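Local coordinates for protein pectate lyase (PDB 5GT5) that catalyses the eliminative cleavage of polygalacturonate, probably with calcium and in an endo mode, and probably also acts on methylated pectins, at residues N129-E134 with V168-Y173; S141-Y146 with K315-G320; S191-D196 with N268-I273; S227-S232 with A309-S314; G282-A287 with N402-L407. The protein carries 1 engineered substitution. One frame throughout, in Å; residues are numbered along the deposited sequence.

Contact 1: N129-E134 with V168-Y173. Engineered in segment 168-173: Val168 (natural residue Gly).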
# COMPACT_ATOMS: atom_id res chain seq x y z
N ASN A 129 6.78 -19.59 8.85
CA ASN A 129 7.35 -20.87 9.32
C ASN A 129 8.82 -20.80 9.68
O ASN A 129 9.62 -21.70 9.34
CB ASN A 129 7.10 -22.00 8.30
CG ASN A 129 7.06 -23.34 8.97
OD1 ASN A 129 6.64 -23.44 10.12
ND2 ASN A 129 7.46 -24.38 8.26
N LEU A 130 9.19 -19.73 10.38
CA LEU A 130 10.54 -19.54 10.89
C LEU A 130 10.50 -19.33 12.39
O LEU A 130 9.56 -18.70 12.93
CB LEU A 130 11.20 -18.35 10.24
CG LEU A 130 11.44 -18.58 8.76
CD1 LEU A 130 11.71 -17.25 8.12
CD2 LEU A 130 12.65 -19.50 8.61
N GLU A 131 11.50 -19.86 13.08
CA GLU A 131 11.69 -19.63 14.51
C GLU A 131 12.88 -18.70 14.71
O GLU A 131 13.90 -18.82 14.03
CB GLU A 131 11.88 -20.95 15.27
CG GLU A 131 12.17 -20.71 16.77
CD GLU A 131 12.00 -21.95 17.62
OE1 GLU A 131 11.76 -23.05 17.09
OE2 GLU A 131 12.15 -21.82 18.85
N PHE A 132 12.71 -17.75 15.61
CA PHE A 132 13.68 -16.72 15.89
C PHE A 132 14.17 -16.89 17.33
O PHE A 132 13.36 -16.98 18.26
CB PHE A 132 13.03 -15.34 15.71
CG PHE A 132 12.59 -15.09 14.31
CD1 PHE A 132 11.36 -15.55 13.85
CD2 PHE A 132 13.42 -14.40 13.44
CE1 PHE A 132 10.98 -15.32 12.49
CE2 PHE A 132 13.03 -14.14 12.14
CZ PHE A 132 11.83 -14.62 11.65
N ASP A 133 15.49 -16.97 17.50
CA ASP A 133 16.04 -17.31 18.81
C ASP A 133 17.41 -16.71 19.02
O ASP A 133 18.08 -16.29 18.04
CB ASP A 133 16.11 -18.85 19.00
CG ASP A 133 16.11 -19.29 20.46
OD1 ASP A 133 16.01 -18.45 21.38
OD2 ASP A 133 16.24 -20.52 20.67
N GLU A 134 17.83 -16.67 20.29
CA GLU A 134 19.18 -16.27 20.71
C GLU A 134 19.54 -14.85 20.30
O GLU A 134 20.51 -14.59 19.58
CB GLU A 134 20.22 -17.33 20.26
CG GLU A 134 19.87 -18.71 20.82
CD GLU A 134 20.94 -19.78 20.58
OE1 GLU A 134 22.03 -19.49 20.05
OE2 GLU A 134 20.61 -20.94 20.91
N VAL A 168 7.72 -18.47 15.30
CA VAL A 168 7.95 -18.59 16.74
C VAL A 168 9.06 -17.65 17.16
O VAL A 168 10.09 -17.58 16.48
CB VAL A 168 8.32 -20.02 17.09
CG1 VAL A 168 8.70 -20.15 18.58
CG2 VAL A 168 7.15 -20.82 16.82
N PHE A 169 8.83 -16.93 18.26
CA PHE A 169 9.79 -15.96 18.78
C PHE A 169 10.08 -16.29 20.22
O PHE A 169 9.16 -16.55 20.99
CB PHE A 169 9.23 -14.54 18.67
CG PHE A 169 8.88 -14.13 17.26
CD1 PHE A 169 7.67 -14.50 16.69
CD2 PHE A 169 9.80 -13.41 16.51
CE1 PHE A 169 7.35 -14.10 15.41
CE2 PHE A 169 9.49 -13.02 15.21
CZ PHE A 169 8.27 -13.36 14.66
N ASN A 170 11.37 -16.28 20.56
CA ASN A 170 11.84 -16.54 21.92
C ASN A 170 12.23 -15.22 22.58
O ASN A 170 11.76 -14.17 22.15
CB ASN A 170 13.00 -17.54 21.86
CG ASN A 170 12.57 -18.91 21.40
OD1 ASN A 170 12.17 -19.75 22.22
ND2 ASN A 170 12.67 -19.16 20.09
N LYS A 171 13.13 -15.22 23.56
CA LYS A 171 13.48 -13.97 24.23
C LYS A 171 14.24 -13.04 23.30
O LYS A 171 15.07 -13.47 22.49
CB LYS A 171 14.38 -14.27 25.44
CG LYS A 171 13.68 -14.91 26.63
CD LYS A 171 13.28 -13.89 27.64
CE LYS A 171 14.51 -13.32 28.40
NZ LYS A 171 13.93 -12.18 29.18
N ALA A 172 13.96 -11.75 23.42
CA ALA A 172 14.75 -10.73 22.75
C ALA A 172 15.12 -9.65 23.75
O ALA A 172 14.35 -9.34 24.67
CB ALA A 172 13.97 -10.11 21.57
N TYR A 173 16.28 -9.06 23.53
CA TYR A 173 16.74 -7.95 24.34
C TYR A 173 15.70 -6.84 24.38
O TYR A 173 15.35 -6.35 25.46
CB TYR A 173 18.09 -7.45 23.80
CG TYR A 173 18.73 -6.32 24.57
CD1 TYR A 173 18.30 -5.01 24.38
CD2 TYR A 173 19.76 -6.55 25.48
CE1 TYR A 173 18.87 -3.95 25.06
CE2 TYR A 173 20.38 -5.46 26.15
CZ TYR A 173 19.90 -4.18 25.95
OH TYR A 173 20.48 -3.11 26.57
O HOH W 1 15.87 -17.37 23.79
O HOH W 2 14.67 -21.83 23.42
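Two coils of a parallel beta-helix run side by side here, Glu131 pairing with Val168 and Phe132 with Phe169. The strands are parallel and in step. Val168 N gives its hydrogen to Leu130 O at 3.0 Å, and Phe132 N gives its own to Val168 O at 2.8 Å. Past this point Asn170 takes over. Its backbone N and its ND2 both bond to Phe132 O, with ND2 at 2.9 Å from that oxygen. The N comes nearly along the C=O direction, while ND2 sits above the carbonyl plane. The other hydrogen of ND2 goes to Glu131 OE2 at 3.0 Å, almost straight (171°), and uses the anti lone pair. Both acceptors lie close to the amide plane, so the amide is held against rotation. Glu131 gets there on an extended chain, with CG opposite its backbone N (chi1 176°), and its carboxylate is nearly coplanar with the amide.

On the face opposite Glu131 and Val168, Phe132 and Phe169 point the same way. Their rings are nearly parallel but displaced, with centroids 4.8 Å apart and little overlap. Aromatic stacks of this kind, at matching positions of successive coils, are a known feature of the pectate lyase beta-helix. Val168 is an engineered residue in place of glycine. Its CG1 lies 3.8 Å from Glu131 OE2, alongside the glutamate chain. The carboxylate of Asp133 stacks on the Asn170 amide, with Asp133 OD1 3.2 Å from Asn170 CB. Asp133 OD1 also takes a hydrogen from a water at 2.6 Å.

Contact 2: S141-Y146 with K315-G320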
# COMPACT_ATOMS: atom_id res chain seq x y z
N SER A 141 24.36 -2.51 31.38
CA SER A 141 24.63 -1.14 30.95
C SER A 141 23.54 -0.15 31.29
O SER A 141 23.82 0.98 31.75
CB SER A 141 24.90 -1.13 29.44
OG SER A 141 25.24 0.18 29.01
N THR A 142 22.29 -0.55 31.10
CA THR A 142 21.17 0.32 31.43
C THR A 142 20.31 -0.18 32.59
O THR A 142 19.12 0.16 32.69
CB THR A 142 20.32 0.70 30.18
OG1 THR A 142 19.84 -0.48 29.52
CG2 THR A 142 21.18 1.45 29.18
N LYS A 143 20.95 -0.98 33.45
CA LYS A 143 20.43 -1.24 34.80
C LYS A 143 19.05 -1.84 34.80
O LYS A 143 18.23 -1.57 35.68
CB LYS A 143 20.48 0.04 35.65
CG LYS A 143 21.91 0.56 35.86
CD LYS A 143 21.95 1.78 36.77
CE LYS A 143 23.31 2.42 36.73
NZ LYS A 143 24.36 1.49 37.20
N GLY A 144 18.79 -2.71 33.83
CA GLY A 144 17.52 -3.38 33.73
C GLY A 144 16.52 -2.75 32.77
O GLY A 144 15.46 -3.34 32.54
N ASP A 145 16.86 -1.59 32.23
CA ASP A 145 15.99 -0.91 31.27
C ASP A 145 16.03 -1.47 29.84
O ASP A 145 15.12 -1.18 29.07
CB ASP A 145 16.32 0.58 31.19
CG ASP A 145 15.94 1.31 32.45
OD1 ASP A 145 15.19 0.74 33.27
OD2 ASP A 145 16.42 2.45 32.60
N TYR A 146 17.05 -2.26 29.49
CA TYR A 146 17.20 -2.79 28.12
C TYR A 146 17.13 -1.68 27.10
O TYR A 146 16.36 -1.76 26.15
CB TYR A 146 16.18 -3.91 27.84
CG TYR A 146 16.57 -5.12 28.68
CD1 TYR A 146 17.48 -6.05 28.20
CD2 TYR A 146 16.08 -5.27 29.98
CE1 TYR A 146 17.89 -7.15 28.98
CE2 TYR A 146 16.49 -6.35 30.78
CZ TYR A 146 17.39 -7.28 30.27
OH TYR A 146 17.79 -8.34 31.05
N LYS A 315 18.32 1.18 44.65
CA LYS A 315 19.62 1.32 44.01
C LYS A 315 19.52 1.73 42.54
O LYS A 315 20.54 1.81 41.82
CB LYS A 315 20.45 0.04 44.16
CG LYS A 315 21.13 -0.07 45.48
CD LYS A 315 22.21 0.98 45.68
CE LYS A 315 22.93 0.75 47.01
NZ LYS A 315 24.29 1.34 46.98
N GLY A 316 18.30 1.99 42.07
CA GLY A 316 18.08 2.44 40.71
C GLY A 316 17.99 1.34 39.68
O GLY A 316 18.08 1.60 38.48
N TYR A 317 17.81 0.11 40.13
CA TYR A 317 17.70 -1.02 39.20
C TYR A 317 16.24 -1.31 38.87
O TYR A 317 15.35 -1.14 39.71
CB TYR A 317 18.32 -2.27 39.80
CG TYR A 317 19.80 -2.18 39.99
CD1 TYR A 317 20.64 -1.90 38.91
CD2 TYR A 317 20.39 -2.40 41.25
CE1 TYR A 317 22.03 -1.82 39.08
CE2 TYR A 317 21.77 -2.31 41.42
CZ TYR A 317 22.58 -2.05 40.33
OH TYR A 317 23.95 -1.97 40.47
N LYS A 318 15.99 -1.73 37.63
CA LYS A 318 14.71 -2.27 37.23
C LYS A 318 14.85 -3.78 37.11
O LYS A 318 15.58 -4.27 36.25
CB LYS A 318 14.28 -1.68 35.88
CG LYS A 318 13.01 -2.25 35.30
CD LYS A 318 12.71 -1.57 33.96
CE LYS A 318 11.82 -2.42 33.04
NZ LYS A 318 12.66 -3.20 32.03
N PHE A 319 14.16 -4.50 37.97
CA PHE A 319 14.16 -5.97 37.94
C PHE A 319 12.90 -6.50 38.56
O PHE A 319 12.72 -6.44 39.79
CB PHE A 319 15.38 -6.55 38.66
CG PHE A 319 15.53 -8.02 38.44
CD1 PHE A 319 15.95 -8.50 37.20
CD2 PHE A 319 15.20 -8.93 39.43
CE1 PHE A 319 16.07 -9.88 36.98
CE2 PHE A 319 15.28 -10.29 39.20
CZ PHE A 319 15.74 -10.76 37.96
N GLY A 320 12.03 -7.06 37.74
CA GLY A 320 10.74 -7.51 38.20
C GLY A 320 9.84 -7.94 37.06
O GLY A 320 10.32 -8.20 35.94
O HOH W 3 15.11 -5.75 34.10
O HOH W 4 16.96 1.36 35.76
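The backbones of Lys143 and Lys318 are joined by one bond, Lys318 N to Lys143 O, 3.0 Å long and almost straight (177°). Thr142 to Asp145 form a type I' turn, and this turn offers its carbonyls to 315-320. Gly144 CA comes within 3.3 Å of Lys318 O in a CA-H...O contact. A side chain at Gly144 would run into that oxygen, and the backbone conformation there would push it against the preceding carbonyl as well.

Lys318 does most of the side-chain work. Its chain runs extended from the backbone and bends at the end (chi4 -97°), which sets NZ on Gly144 O at 2.8 Å. A water donates to the same Gly144 O and to Lys318 O, bridging the segments. Asp145 OD1 touches the aliphatic part of the lysine at CD, 3.5 Å away, but its charge stays 4.8 Å from Lys318 NZ. Replacing Lys318 by alanine is likely to cost Gly144 O its charged donor and Asp145 OD1 the aliphatic chain it rests on. Lys143 CB meets the edge of the Tyr317 ring, 3.8 Å from CD1.

The contact lies at the surface near the probable active site, with the Lys318 side chain about 8 Å from that of Arg276. Gly316, with positive phi, forms the Schellman motif that follows helix 306-314. Beyond it, Tyr317 packs on Ile312 and Tyr223, and Phe319 lies against helices 219-225, 233-241 and 306-314.

Contact 3: S191-D196 with N268-I273; sequences STFKGD and NVYKDI
A water sits between Gly195 of one segment and Lys271 and Asp272 of the other, gripped by all three. Gly195 N donates to it at 2.9 Å and Lys271 NZ donates as well, while the water donates to Asp272 OD2. Lys271 NZ also makes a weak salt bridge to Asp272 OD2 within its own segment. The other carboxylate oxygen of Asp272 is taken by Ala297 N. Upstream the strands pair in parallel. Lys271 N bonds to Phe193 O at 2.7 Å, Phe193 N to Val269 O at 2.8 Å, and Val269 N to Ser191 O at 2.9 Å.

The Asn268 side chain extends this pairing. Its OD1 accepts from Ser191 N at 2.9 Å, and its ND2 donates to Tyr270 OH and to Ile188 O. Its CG lies at the edge of the Phe193 ring. Phe193 and Tyr270 both set CG beside the backbone N, opposite the carbonyl carbon (chi1 -55° and -65°), which brings their rings alongside each other. Tyr270 CE1 stands over one face of the Phe193 ring near its rim, 3.3 Å from Phe193 CD1. The planes are 11° apart, and the displacement leaves little overlap. Tyr270 OH is further bonded to His247 NE2. Ile273 CD1 packs on Phe193 CB at 4.0 Å.

In the right-handed parallel beta-helix of this family, the pair joins strands 184-194 and 262-271. Phe169 of the neighbouring strand 168-169 meets Phe193 with its ring parallel, so the aromatic stack continues from coil to coil. Val168 of that strand touches Thr192 and Lys194.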
# COMPACT_ATOMS: atom_id res chain seq x y z
N SER A 191 1.09 -17.46 15.29
CA SER A 191 2.47 -17.37 15.77
C SER A 191 2.58 -17.50 17.27
O SER A 191 1.64 -17.17 18.00
CB SER A 191 3.15 -16.07 15.28
OG SER A 191 3.24 -16.09 13.85
N THR A 192 3.72 -18.00 17.71
CA THR A 192 4.00 -18.18 19.14
C THR A 192 5.08 -17.21 19.57
O THR A 192 6.10 -17.06 18.88
CB THR A 192 4.50 -19.61 19.38
OG1 THR A 192 3.40 -20.51 19.12
CG2 THR A 192 4.97 -19.77 20.83
N PHE A 193 4.84 -16.54 20.71
CA PHE A 193 5.79 -15.64 21.35
C PHE A 193 5.94 -16.19 22.75
O PHE A 193 4.94 -16.27 23.47
CB PHE A 193 5.22 -14.21 21.33
CG PHE A 193 4.85 -13.72 19.95
CD1 PHE A 193 3.60 -14.05 19.38
CD2 PHE A 193 5.74 -12.93 19.22
CE1 PHE A 193 3.27 -13.59 18.10
CE2 PHE A 193 5.43 -12.50 17.94
CZ PHE A 193 4.21 -12.83 17.36
N LYS A 194 7.15 -16.61 23.11
CA LYS A 194 7.33 -17.27 24.42
C LYS A 194 8.62 -16.83 25.07
O LYS A 194 9.57 -16.34 24.45
CB LYS A 194 7.32 -18.79 24.29
CG LYS A 194 8.39 -19.34 23.40
CD LYS A 194 8.27 -20.87 23.27
CE LYS A 194 9.28 -21.42 22.31
NZ LYS A 194 9.16 -22.92 22.26
N GLY A 195 8.63 -17.02 26.38
CA GLY A 195 9.83 -16.79 27.15
C GLY A 195 10.69 -18.03 27.30
O GLY A 195 10.51 -19.04 26.59
N ASP A 196 11.66 -17.92 28.20
CA ASP A 196 12.59 -19.00 28.50
C ASP A 196 11.95 -19.96 29.51
O ASP A 196 11.28 -19.53 30.44
CB ASP A 196 13.84 -18.35 29.12
CG ASP A 196 15.00 -19.34 29.33
OD1 ASP A 196 15.85 -19.47 28.42
OD2 ASP A 196 15.08 -19.92 30.43
N ASN A 268 -2.61 -15.99 17.73
CA ASN A 268 -1.26 -15.98 18.30
C ASN A 268 -1.30 -16.34 19.75
O ASN A 268 -2.29 -16.04 20.44
CB ASN A 268 -0.59 -14.60 18.21
CG ASN A 268 -0.40 -14.13 16.80
OD1 ASN A 268 -0.26 -14.93 15.85
ND2 ASN A 268 -0.37 -12.80 16.64
N VAL A 269 -0.23 -16.97 20.22
CA VAL A 269 -0.06 -17.23 21.66
C VAL A 269 1.08 -16.38 22.19
O VAL A 269 2.20 -16.44 21.66
CB VAL A 269 0.24 -18.73 21.94
CG1 VAL A 269 0.52 -18.99 23.44
CG2 VAL A 269 -0.90 -19.60 21.45
N TYR A 270 0.79 -15.58 23.22
CA TYR A 270 1.80 -14.75 23.90
C TYR A 270 1.99 -15.36 25.28
O TYR A 270 1.20 -15.10 26.19
CB TYR A 270 1.31 -13.29 24.02
CG TYR A 270 1.16 -12.63 22.66
CD1 TYR A 270 2.25 -12.03 22.03
CD2 TYR A 270 -0.08 -12.62 22.01
CE1 TYR A 270 2.13 -11.48 20.76
CE2 TYR A 270 -0.22 -12.03 20.75
CZ TYR A 270 0.89 -11.47 20.13
OH TYR A 270 0.74 -10.91 18.89
N LYS A 271 3.01 -16.23 25.41
CA LYS A 271 3.25 -16.94 26.64
C LYS A 271 4.36 -16.29 27.42
O LYS A 271 5.51 -16.23 26.96
CB LYS A 271 3.61 -18.40 26.32
CG LYS A 271 3.76 -19.23 27.59
CD LYS A 271 4.15 -20.69 27.27
CE LYS A 271 4.42 -21.50 28.55
NZ LYS A 271 5.85 -21.48 28.98
N ASP A 272 4.00 -15.77 28.60
CA ASP A 272 4.96 -15.11 29.48
C ASP A 272 5.64 -13.95 28.77
O ASP A 272 6.86 -13.77 28.83
CB ASP A 272 5.97 -16.13 30.03
CG ASP A 272 5.28 -17.24 30.80
OD1 ASP A 272 4.42 -16.90 31.65
OD2 ASP A 272 5.59 -18.43 30.53
N ILE A 273 4.80 -13.14 28.11
CA ILE A 273 5.19 -11.85 27.57
C ILE A 273 4.64 -10.79 28.53
O ILE A 273 3.44 -10.77 28.80
CB ILE A 273 4.60 -11.66 26.14
CG1 ILE A 273 4.83 -12.91 25.27
CG2 ILE A 273 5.13 -10.37 25.54
CD1 ILE A 273 6.30 -13.32 25.09
O HOH W 5 7.41 -18.78 28.35

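Contact 4: S227-S232 with A309-S314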
# COMPACT_ATOMS: atom_id res chain seq x y z
N SER A 227 23.19 -9.74 50.00
CA SER A 227 22.32 -9.64 51.15
C SER A 227 21.45 -8.39 51.17
O SER A 227 20.55 -8.30 52.00
CB SER A 227 23.17 -9.68 52.44
OG SER A 227 24.02 -8.54 52.51
N ALA A 228 21.68 -7.44 50.26
CA ALA A 228 20.77 -6.30 50.18
C ALA A 228 19.41 -6.71 49.61
O ALA A 228 18.39 -6.06 49.88
CB ALA A 228 21.39 -5.19 49.31
N VAL A 229 19.41 -7.76 48.79
CA VAL A 229 18.20 -8.20 48.12
C VAL A 229 17.86 -9.65 48.41
O VAL A 229 16.73 -9.95 48.76
CB VAL A 229 18.29 -7.96 46.59
CG1 VAL A 229 17.02 -8.41 45.87
CG2 VAL A 229 18.56 -6.50 46.30
N GLY A 230 18.82 -10.56 48.25
CA GLY A 230 18.60 -11.95 48.65
C GLY A 230 17.97 -12.85 47.61
O GLY A 230 17.41 -13.90 47.95
N LEU A 231 18.03 -12.46 46.33
CA LEU A 231 17.55 -13.36 45.28
C LEU A 231 18.53 -14.48 45.04
O LEU A 231 19.74 -14.26 45.00
CB LEU A 231 17.38 -12.58 43.98
CG LEU A 231 16.14 -11.68 43.98
CD1 LEU A 231 16.29 -10.57 42.91
CD2 LEU A 231 14.84 -12.46 43.75
N SER A 232 18.00 -15.68 44.85
CA SER A 232 18.85 -16.80 44.46
C SER A 232 19.13 -16.78 42.95
O SER A 232 18.46 -16.10 42.17
CB SER A 232 18.18 -18.11 44.85
OG SER A 232 17.04 -18.34 44.04
N ALA A 309 11.62 -5.85 46.57
CA ALA A 309 11.38 -4.88 45.51
C ALA A 309 11.88 -3.49 45.87
O ALA A 309 12.47 -2.80 45.04
CB ALA A 309 9.90 -4.86 45.16
N ALA A 310 11.65 -3.07 47.12
CA ALA A 310 12.11 -1.76 47.56
C ALA A 310 13.63 -1.66 47.54
O ALA A 310 14.20 -0.63 47.11
CB ALA A 310 11.57 -1.45 48.96
N ALA A 311 14.31 -2.74 47.93
CA ALA A 311 15.76 -2.75 47.88
C ALA A 311 16.30 -2.68 46.43
O ALA A 311 17.29 -1.99 46.17
CB ALA A 311 16.30 -3.96 48.61
N ILE A 312 15.62 -3.34 45.49
CA ILE A 312 16.03 -3.29 44.08
C ILE A 312 15.90 -1.86 43.53
O ILE A 312 16.86 -1.31 42.97
CB ILE A 312 15.18 -4.27 43.27
CG1 ILE A 312 15.51 -5.71 43.69
CG2 ILE A 312 15.37 -4.07 41.76
CD1 ILE A 312 14.53 -6.76 43.10
N ALA A 313 14.74 -1.26 43.76
CA ALA A 313 14.47 0.07 43.25
C ALA A 313 15.31 1.13 43.94
O ALA A 313 15.69 2.12 43.32
CB ALA A 313 13.00 0.39 43.36
N SER A 314 15.66 0.91 45.20
CA SER A 314 16.41 1.94 45.94
C SER A 314 17.80 2.17 45.35
O SER A 314 18.42 3.23 45.54
CB SER A 314 16.57 1.53 47.40
OG SER A 314 17.58 0.54 47.52
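Val229 and Ile312 cross at about a right angle, and this crossing is the centre of the contact. Both branches of Val229 rest against Ile312 CG1. Val229 CG1 touches Ile312 CG1 at 3.8 Å, and Val229 CG2 lies 4.1 Å from the same atom. Val229 holds CG1 opposite its backbone N (chi1 -180°), which points CG1 at Ile312 and leaves CG2 beside Ala311 CB at 4.1 Å. Ile312 stretches out beyond CG1 (chi2 170°), and its far methyl CD1 comes to Leu231 CD1 at 4.2 Å. The isoleucine therefore lies against Val229 and Leu231.

Ala311 meets the loop by its methyl alone. Its CB sits 3.2 Å from Ala228 O, a close approach of a methyl to a carbonyl oxygen. The carbonyl of Ala311 is used elsewhere: Ser314 OG donates to Ala311 O at 2.9 Å, and Tyr223 OH bonds to that oxygen too. The loop 227-232 links helix 219-225 to helix 233-241. Ser232 is the N-cap of the second helix, with its OG on Asp235 N. Leu231 also packs on Ile236 and Ile239 of that helix and on Phe319.

The contact joins this interhelical loop to the last turns of helix 306-314, away from the annotated sites. All three side-chain pairs across it are aliphatic. The join therefore depends on close fit and the exclusion of water rather than on directional bonds.

Contact 5: G282-A287 with N402-L407; sequences GGNAHA and NGFSIL
Asn284 and Asn402 are joined by two bonds that close a ring. Asn284 OD1 accepts from Asn402 N at 2.9 Å, and Asn284 ND2 donates to Asn402 O at 3.0 Å. Each donor lies in the plane of the carbonyl it meets, on a lone pair. The side-chain amide of Asn284 thus grips both polar backbone atoms of Asn402, much as a neighbouring strand would. An alanine at Asn284 is likely to leave Asn402 N and O without these mates and the loop less firmly held.

A third bond comes from the Asn402 side chain, ND2 to Gly283 O at 3.0 Å, with the donor above the carbonyl plane. Asn402 ND2 also reaches Ser331 O, and its OD1 accepts a hydrogen bond from Lys363 NZ. Phe404 comes at Asn284 from the opposite direction. Its CE2 is 3.6 Å from Asn284 ND2, with ring and amide planes 38° apart.

Further along, Leu407 CD1 stands over one face of the His286 ring, 3.6 Å from its centroid, in a CH-pi contact. The ring cannot turn freely: His286 ND1 is bonded to Tyr409 OH and NE2 to Glu337 OE2. Its CG lies opposite the backbone N (chi1 177°), directing the ring to the leucine.

The loop 402-407 packs on strand 284-288 of the beta-helix. That strand runs parallel to 262-271 and 333-337, and Trp401 touches Asn284, His286 and Leu407.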
# COMPACT_ATOMS: atom_id res chain seq x y z
N GLY A 282 -1.49 6.15 18.17
CA GLY A 282 -2.06 6.85 17.01
C GLY A 282 -2.90 6.10 15.98
O GLY A 282 -3.87 6.64 15.47
N GLY A 283 -2.50 4.89 15.63
CA GLY A 283 -3.14 4.18 14.52
C GLY A 283 -4.28 3.26 14.91
O GLY A 283 -5.11 3.63 15.74
N ASN A 284 -4.32 2.09 14.27
CA ASN A 284 -5.37 1.10 14.46
C ASN A 284 -4.78 -0.27 14.66
O ASN A 284 -3.95 -0.72 13.86
CB ASN A 284 -6.30 1.03 13.25
CG ASN A 284 -7.10 2.28 13.06
OD1 ASN A 284 -7.95 2.62 13.88
ND2 ASN A 284 -6.86 2.97 11.94
N ALA A 285 -5.19 -0.95 15.72
CA ALA A 285 -4.76 -2.32 15.96
C ALA A 285 -5.94 -3.20 16.31
O ALA A 285 -6.75 -2.81 17.16
CB ALA A 285 -3.74 -2.39 17.07
N HIS A 286 -6.02 -4.37 15.70
CA HIS A 286 -7.09 -5.33 15.94
C HIS A 286 -6.48 -6.67 16.30
O HIS A 286 -5.72 -7.25 15.50
CB HIS A 286 -7.96 -5.44 14.66
CG HIS A 286 -9.06 -6.45 14.75
ND1 HIS A 286 -9.44 -7.22 13.66
CD2 HIS A 286 -9.91 -6.77 15.75
CE1 HIS A 286 -10.44 -8.01 14.02
NE2 HIS A 286 -10.74 -7.77 15.28
N ALA A 287 -6.79 -7.16 17.50
CA ALA A 287 -6.40 -8.50 17.93
C ALA A 287 -7.66 -9.33 18.11
O ALA A 287 -8.60 -8.93 18.80
CB ALA A 287 -5.60 -8.45 19.20
N ASN A 402 -9.96 4.72 13.85
CA ASN A 402 -9.44 5.93 13.25
C ASN A 402 -9.48 5.89 11.74
O ASN A 402 -8.77 5.10 11.13
CB ASN A 402 -8.01 6.19 13.73
CG ASN A 402 -7.97 6.54 15.19
OD1 ASN A 402 -8.83 7.29 15.68
ND2 ASN A 402 -6.97 6.02 15.91
N GLY A 403 -10.35 6.68 11.12
CA GLY A 403 -10.29 6.84 9.67
C GLY A 403 -11.34 6.02 8.95
O GLY A 403 -11.51 6.11 7.73
N PHE A 404 -11.99 5.15 9.71
CA PHE A 404 -13.07 4.33 9.23
C PHE A 404 -14.01 3.99 10.39
O PHE A 404 -13.65 4.14 11.55
CB PHE A 404 -12.57 3.06 8.50
CG PHE A 404 -11.54 2.27 9.27
CD1 PHE A 404 -11.91 1.41 10.29
CD2 PHE A 404 -10.20 2.36 8.94
CE1 PHE A 404 -10.95 0.67 10.98
CE2 PHE A 404 -9.23 1.63 9.62
CZ PHE A 404 -9.60 0.79 10.64
N SER A 405 -15.23 3.59 10.05
CA SER A 405 -16.26 3.23 11.00
C SER A 405 -16.17 1.75 11.39
O SER A 405 -16.26 1.40 12.56
CB SER A 405 -17.65 3.55 10.42
OG SER A 405 -17.81 4.96 10.28
N ILE A 406 -16.00 0.90 10.38
CA ILE A 406 -15.81 -0.54 10.59
C ILE A 406 -14.55 -1.02 9.89
O ILE A 406 -14.09 -0.42 8.91
CB ILE A 406 -17.04 -1.37 10.12
CG1 ILE A 406 -17.25 -1.20 8.62
CG2 ILE A 406 -18.30 -0.96 10.87
CD1 ILE A 406 -18.18 -2.23 8.02
N LEU A 407 -13.98 -2.11 10.39
CA LEU A 407 -12.74 -2.62 9.83
C LEU A 407 -12.91 -2.91 8.35
O LEU A 407 -13.97 -3.41 7.93
CB LEU A 407 -12.32 -3.87 10.58
CG LEU A 407 -11.78 -3.63 11.99
CD1 LEU A 407 -11.82 -4.93 12.77
CD2 LEU A 407 -10.36 -3.04 11.92

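In the fold
Contacts 1, 3 and 5 involve the beta-helix itself. Contacts 1 and 3 have centres 10 Å apart and lie on neighbouring strands, 168-169 and 184-194, where the Phe169 backbone bonds to Thr192 and Lys194. Contact 5 is about 24 Å from contact 3, centre to centre, but strand 284-288 lies beside strand 262-271. Contacts 2 and 4 form a peripheral group with centres 12 Å apart, where Ile312 touches Tyr317 and Phe319. Contact 2 reaches contact 1 through Tyr146 and Tyr173. It also lies near the likely calcium ligand Asp174, about 6 Å from the Tyr146 side chain. In contact 3 the Ile273 side chain is about 6 Å from that of the probable catalytic Arg276, three residues further along the chain.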